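PDB 2Q0Q: aryl esterase from Mycobacterium smegmatis, which hydrolyses aryl esters as an SGNH-family esterase and also catalyses acyl transfer to alcohols in aqueous conditions. Local coordinates for residues 55-58 / 59-62; 161-164 / 165-168. All coordinates share one frame; numbering follows the deposited sequence.

Contact 1. Residues 55-58 / 59-62; sequences ARTT and NIDD. With SO4 (sulfate ion), chain U.
The flat group that receives the main bond here is the backbone carbonyl of Ile60: Thr57 OG1 donates to Ile60 O at 2.7 Å. The hydroxyl oxygen is tilted 16° from the carbonyl plane. Two other flat groups are met at their oxygens, the Asp62 carboxylate by a water and the Asn59 amide, through OD1, by Arg102; the Arg56 guanidinium bonds Gly9 O through NH1 and makes a cation-pi contact with Tyr73. Thr57 places its hydroxyl between its own backbone N and carbonyl carbon (chi1 71°), which turns OG1 inward across the bend of the chain. The methyl CG2 of Ile60 lies against the same side chain, 3.6 Å from Thr57 CB, while the end of Ile60 leads away, and its side chain also touches Phe100. A second bridge closes the bend nearer its ends: one water donates both to Ala55 O, at 2.8 Å, and to Asp62 OD2, at 2.7 Å. Asp62 OD2 is also bonded to Tyr99 and OD1 to Thr64, so both carboxylate oxygens are held by partners. Thr58 OG1 finds its main partner in Asp95. At the start of the segment, Ala55 N donates to sulfate O2 at 2.9 Å, and the same ion, probably from the crystallisation liquor and standing in the site as an anion, is bound by Ser11 OG, His195 NE2, Asn94 ND2 and Lys97 NZ. A backbone N-H directed at an anion beside a serine and a histidine is consistent with the oxyanion hole of an SGNH-hydrolase active site, carried here on the loop after strand 46-52.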
ATOM      1  N   ALA G  55      -2.564  25.764  -6.581  1.00 17.49           N
ATOM      2  CA  ALA G  55      -2.736  24.894  -5.399  1.00 17.41           C
ATOM      3  C   ALA G  55      -1.579  23.928  -5.113  1.00 16.88           C
ATOM      4  O   ALA G  55      -1.644  23.160  -4.161  1.00 18.34           O
ATOM      5  CB  ALA G  55      -4.077  24.162  -5.443  1.00 18.25           C
ATOM      6  N   ARG G  56      -0.514  23.986  -5.909  1.00 16.00           N
ATOM      7  CA  ARG G  56       0.613  23.087  -5.710  1.00 16.24           C
ATOM      8  C   ARG G  56       1.287  23.321  -4.356  1.00 15.43           C
ATOM      9  O   ARG G  56       1.497  24.472  -3.921  1.00 16.00           O
ATOM     10  CB  ARG G  56       1.661  23.296  -6.811  1.00 14.67           C
ATOM     11  CG  ARG G  56       2.913  22.443  -6.643  1.00 16.57           C
ATOM     12  CD  ARG G  56       3.785  22.560  -7.854  1.00 16.65           C
ATOM     13  NE  ARG G  56       3.359  21.670  -8.923  1.00 16.14           N
ATOM     14  CZ  ARG G  56       3.666  21.844 -10.201  1.00 17.66           C
ATOM     15  NH1 ARG G  56       4.321  22.924 -10.607  1.00 17.49           N
ATOM     16  NH2 ARG G  56       3.265  20.937 -11.081  1.00 18.50           N
ATOM     17  N   THR G  57       1.625  22.221  -3.711  1.00 15.88           N
ATOM     18  CA  THR G  57       2.432  22.234  -2.491  1.00 16.31           C
ATOM     19  C   THR G  57       3.867  21.781  -2.786  1.00 16.08           C
ATOM     20  O   THR G  57       4.176  21.306  -3.893  1.00 16.16           O
ATOM     21  CB  THR G  57       1.877  21.250  -1.463  1.00 15.70           C
ATOM     22  OG1 THR G  57       2.133  19.928  -1.932  1.00 16.40           O
ATOM     23  CG2 THR G  57       0.377  21.422  -1.275  1.00 18.27           C
ATOM     24  N   THR G  58       4.728  21.891  -1.778  1.00 16.40           N
ATOM     25  CA  THR G  58       6.122  21.459  -1.936  1.00 15.79           C
ATOM     26  C   THR G  58       6.157  19.962  -2.224  1.00 15.50           C
ATOM     27  O   THR G  58       6.617  19.545  -3.294  1.00 15.85           O
ATOM     28  CB  THR G  58       7.008  21.773  -0.698  1.00 15.80           C
ATOM     29  OG1 THR G  58       6.426  21.189   0.481  1.00 16.08           O
ATOM     30  CG2 THR G  58       7.193  23.278  -0.542  1.00 16.28           C
ATOM     31  N   ASN G  59       5.649  19.171  -1.286  1.00 15.28           N
ATOM     32  CA  ASN G  59       5.732  17.708  -1.367  1.00 16.18           C
ATOM     33  C   ASN G  59       4.660  16.975  -0.568  1.00 17.39           C
ATOM     34  O   ASN G  59       4.896  15.852  -0.073  1.00 18.13           O
ATOM     35  CB  ASN G  59       7.120  17.247  -0.911  1.00 15.60           C
ATOM     36  CG  ASN G  59       7.270  17.211   0.611  1.00 15.82           C
ATOM     37  OD1 ASN G  59       6.675  18.022   1.330  1.00 15.43           O
ATOM     38  ND2 ASN G  59       8.096  16.268   1.099  1.00 15.69           N
ATOM     39  N   ILE G  60       3.480  17.570  -0.457  1.00 18.60           N
ATOM     40  CA  ILE G  60       2.420  16.933   0.294  1.00 19.69           C
ATOM     41  C   ILE G  60       1.186  16.791  -0.585  1.00 20.51           C
ATOM     42  O   ILE G  60       0.762  17.741  -1.244  1.00 21.10           O
ATOM     43  CB  ILE G  60       2.151  17.664   1.662  1.00 20.31           C
ATOM     44  CG1 ILE G  60       0.997  17.003   2.417  1.00 20.59           C
ATOM     45  CG2 ILE G  60       1.876  19.141   1.470  1.00 19.68           C
ATOM     46  CD1 ILE G  60       1.016  17.278   3.893  1.00 21.02           C
ATOM     47  N   ASP G  61       0.629  15.586  -0.602  1.00 20.77           N
ATOM     48  CA  ASP G  61      -0.608  15.316  -1.313  1.00 22.00           C
ATOM     49  C   ASP G  61      -1.760  16.154  -0.763  1.00 21.67           C
ATOM     50  O   ASP G  61      -1.989  16.193   0.452  1.00 22.06           O
ATOM     51  CB  ASP G  61      -0.975  13.833  -1.180  1.00 22.13           C
ATOM     52  CG  ASP G  61       0.003  12.913  -1.923  1.00 22.44           C
ATOM     53  OD1 ASP G  61       0.732  13.391  -2.824  1.00 24.59           O
ATOM     54  OD2 ASP G  61       0.047  11.716  -1.596  1.00 25.74           O
ATOM     55  N   ASP G  62      -2.484  16.815  -1.649  1.00 22.20           N
ATOM     56  CA  ASP G  62      -3.691  17.537  -1.244  1.00 22.75           C
ATOM     57  C   ASP G  62      -4.852  16.540  -1.312  1.00 23.27           C
ATOM     58  O   ASP G  62      -5.044  15.877  -2.356  1.00 22.63           O
ATOM     59  CB  ASP G  62      -3.926  18.764  -2.135  1.00 22.44           C
ATOM     60  CG  ASP G  62      -5.065  19.654  -1.632  1.00 22.27           C
ATOM     61  OD1 ASP G  62      -6.175  19.120  -1.456  1.00 23.36           O
ATOM     62  OD2 ASP G  62      -4.879  20.884  -1.423  1.00 21.38           O
TER
HETATM   63  S   SO4 U1830      -3.643  28.495  -4.492  1.00 24.38           S
HETATM   64  O1  SO4 U1830      -3.398  29.236  -3.200  1.00 22.17           O
HETATM   65  O2  SO4 U1830      -2.342  28.225  -5.149  1.00 22.58           O
HETATM   66  O3  SO4 U1830      -4.502  27.343  -4.155  1.00 22.41           O
HETATM   67  O4  SO4 U1830      -4.381  29.390  -5.391  1.00 21.89           O
HETATM   68  O   HOH W   1      -3.322  23.084  -1.915  1.00 17.28           O

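Contact 2. Residues 161-164 / 165-168; sequences TTEL and ARVY
Charge pairing joins Glu163 to Arg166, three residues apart along the chain. The guanidinium grips the carboxylate side-on, with Arg166 NE and Arg166 NH2 both reaching Glu163 OE2 at 3.3 Å. That oxygen lies in the guanidinium plane, at its edge, although the carboxylate and guanidinium planes are turned 48° apart. NE meets it nearly along the C-O bond; NH2 comes in on the anti side, somewhat out of the carboxylate plane. The two side chains run alongside each other, Glu163 bent at chi2 (-54°) and Arg166 at chi3 (63°), which brings their ends together. Val167 CG1 lies over one guanidinium face, 4.1 Å above the plane and offset toward the rim.

Backbone bonds come next. Val167 N donates to Glu163 O at 3.1 Å and Tyr168 N to Leu164 O at 2.8 Å, the i to i+4 pattern of an alpha helix. Ahead of them, Thr161 to Leu164 form a type I beta turn that leads from helix 157-161 into helix 164-175, a helix packed beside the central parallel sheet of the SGNH-hydrolase fold.

Waters occupy the places between turn and helix. One links Thr161 O to Ala165 N, another Thr162 O to Arg166 N, so N-H groups of the first helical turn are bonded through solvent. A third donates to Glu163 OE2 at 2.8 Å and receives a weak bond from Arg166 NE.

Apolar packing occupies another side. Leu164 CD2 touches Tyr168 CE1 at 4.0 Å and Val167 CG2 at 4.1 Å; Leu164 and Tyr168 point the same way and both pack on Ile107 of helix 104-119. Tyr168 OH is bonded to Leu91 O, while Arg166 and Val167 pack on Leu152 of a neighbouring subunit.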
ATOM      1  N   THR G 161       3.540  31.920   6.745  1.00 17.48           N
ATOM      2  CA  THR G 161       4.243  32.492   5.581  1.00 17.52           C
ATOM      3  C   THR G 161       5.230  33.575   5.979  1.00 17.72           C
ATOM      4  O   THR G 161       6.215  33.783   5.280  1.00 17.33           O
ATOM      5  CB  THR G 161       3.286  33.055   4.519  1.00 17.49           C
ATOM      6  OG1 THR G 161       2.405  34.029   5.092  1.00 17.03           O
ATOM      7  CG2 THR G 161       2.463  31.932   3.897  1.00 18.59           C
ATOM      8  N   THR G 162       4.977  34.247   7.094  1.00 17.54           N
ATOM      9  CA  THR G 162       5.938  35.259   7.591  1.00 18.16           C
ATOM     10  C   THR G 162       7.276  34.622   8.010  1.00 18.23           C
ATOM     11  O   THR G 162       8.273  35.312   8.142  1.00 17.88           O
ATOM     12  CB  THR G 162       5.404  36.051   8.798  1.00 18.29           C
ATOM     13  OG1 THR G 162       5.374  35.212   9.962  1.00 21.17           O
ATOM     14  CG2 THR G 162       4.021  36.651   8.523  1.00 18.84           C
ATOM     15  N   GLU G 163       7.281  33.313   8.261  1.00 18.22           N
ATOM     16  CA  GLU G 163       8.487  32.572   8.686  1.00 18.62           C
ATOM     17  C   GLU G 163       9.273  31.909   7.553  1.00 18.61           C
ATOM     18  O   GLU G 163      10.366  31.391   7.791  1.00 18.78           O
ATOM     19  CB  GLU G 163       8.116  31.500   9.706  1.00 19.24           C
ATOM     20  CG  GLU G 163       7.401  32.054  10.945  1.00 21.07           C
ATOM     21  CD  GLU G 163       8.186  33.166  11.606  1.00 26.05           C
ATOM     22  OE1 GLU G 163       7.608  34.259  11.844  1.00 30.37           O
ATOM     23  OE2 GLU G 163       9.386  32.943  11.889  1.00 26.89           O
ATOM     24  N   LEU G 164       8.731  31.917   6.341  1.00 17.59           N
ATOM     25  CA  LEU G 164       9.340  31.132   5.256  1.00 18.04           C
ATOM     26  C   LEU G 164      10.645  31.738   4.765  1.00 17.66           C
ATOM     27  O   LEU G 164      11.576  31.025   4.418  1.00 18.19           O
ATOM     28  CB  LEU G 164       8.364  30.948   4.105  1.00 18.25           C
ATOM     29  CG  LEU G 164       7.154  30.079   4.464  1.00 18.11           C
ATOM     30  CD1 LEU G 164       6.165  30.020   3.322  1.00 17.85           C
ATOM     31  CD2 LEU G 164       7.594  28.695   4.862  1.00 19.31           C
ATOM     32  N   ALA G 165      10.749  33.072   4.745  1.00 18.14           N
ATOM     33  CA  ALA G 165      12.017  33.662   4.364  1.00 17.59           C
ATOM     34  C   ALA G 165      13.115  33.199   5.333  1.00 17.41           C
ATOM     35  O   ALA G 165      14.229  32.868   4.905  1.00 17.05           O
ATOM     36  CB  ALA G 165      11.929  35.179   4.343  1.00 17.66           C
ATOM     37  N   ARG G 166      12.797  33.156   6.629  1.00 17.84           N
ATOM     38  CA  ARG G 166      13.778  32.735   7.616  1.00 17.82           C
ATOM     39  C   ARG G 166      14.207  31.277   7.434  1.00 17.74           C
ATOM     40  O   ARG G 166      15.402  30.978   7.382  1.00 16.87           O
ATOM     41  CB  ARG G 166      13.230  32.930   9.036  1.00 18.56           C
ATOM     42  CG  ARG G 166      14.249  32.579  10.105  1.00 19.27           C
ATOM     43  CD  ARG G 166      13.794  32.981  11.484  1.00 20.62           C
ATOM     44  NE  ARG G 166      12.579  32.270  11.887  1.00 23.85           N
ATOM     45  CZ  ARG G 166      12.553  31.042  12.406  1.00 26.42           C
ATOM     46  NH1 ARG G 166      13.675  30.345  12.583  1.00 27.69           N
ATOM     47  NH2 ARG G 166      11.384  30.491  12.746  1.00 27.80           N
ATOM     48  N   VAL G 167      13.227  30.388   7.383  1.00 17.19           N
ATOM     49  CA  VAL G 167      13.528  28.964   7.316  1.00 16.67           C
ATOM     50  C   VAL G 167      14.124  28.585   5.949  1.00 16.68           C
ATOM     51  O   VAL G 167      15.007  27.739   5.905  1.00 16.45           O
ATOM     52  CB  VAL G 167      12.310  28.023   7.701  1.00 16.93           C
ATOM     53  CG1 VAL G 167      11.831  28.327   9.119  1.00 16.52           C
ATOM     54  CG2 VAL G 167      11.168  28.125   6.712  1.00 16.93           C
ATOM     55  N   TYR G 168      13.660  29.202   4.856  1.00 16.45           N
ATOM     56  CA  TYR G 168      14.224  28.919   3.535  1.00 15.99           C
ATOM     57  C   TYR G 168      15.636  29.493   3.404  1.00 15.84           C
ATOM     58  O   TYR G 168      16.497  28.877   2.748  1.00 15.18           O
ATOM     59  CB  TYR G 168      13.372  29.474   2.374  1.00 16.09           C
ATOM     60  CG  TYR G 168      12.092  28.719   2.011  1.00 14.90           C
ATOM     61  CD1 TYR G 168      11.564  27.710   2.817  1.00 17.48           C
ATOM     62  CD2 TYR G 168      11.375  29.079   0.871  1.00 16.84           C
ATOM     63  CE1 TYR G 168      10.373  27.055   2.470  1.00 15.17           C
ATOM     64  CE2 TYR G 168      10.198  28.431   0.520  1.00 15.80           C
ATOM     65  CZ  TYR G 168       9.702  27.429   1.324  1.00 16.14           C
ATOM     66  OH  TYR G 168       8.537  26.797   0.964  1.00 16.78           O
TER
HETATM   67  O   HOH W   2       8.567  35.220   4.988  1.00 22.49           O
HETATM   68  O   HOH W   3      10.901  35.026   7.889  1.00 22.12           O
HETATM   69  O   HOH W   4      11.116  34.878  10.866  1.00 29.76           O

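Overall arrangement
Contact 1 comes first along the chain, in the loop between strand 46-52 and helix 70-81; contact 2 follows far later, at the junction of helices 157-161 and 164-175. Their centres lie about 17 Å apart, yet they touch where Thr58 CG2 packs against Tyr168 OH at 4.1 Å. Strand 46-52 is one outermost strand of the five-stranded parallel sheet, whereas Ala165 and Tyr168 of contact 2 pack on strands 133-138 and 179-181 toward its opposite edge. The loop at the probable active site and the start of helix 164-175 are thus in direct contact within one SGNH-hydrolase domain, and each contact also packs against another subunit of the eight-chain assembly.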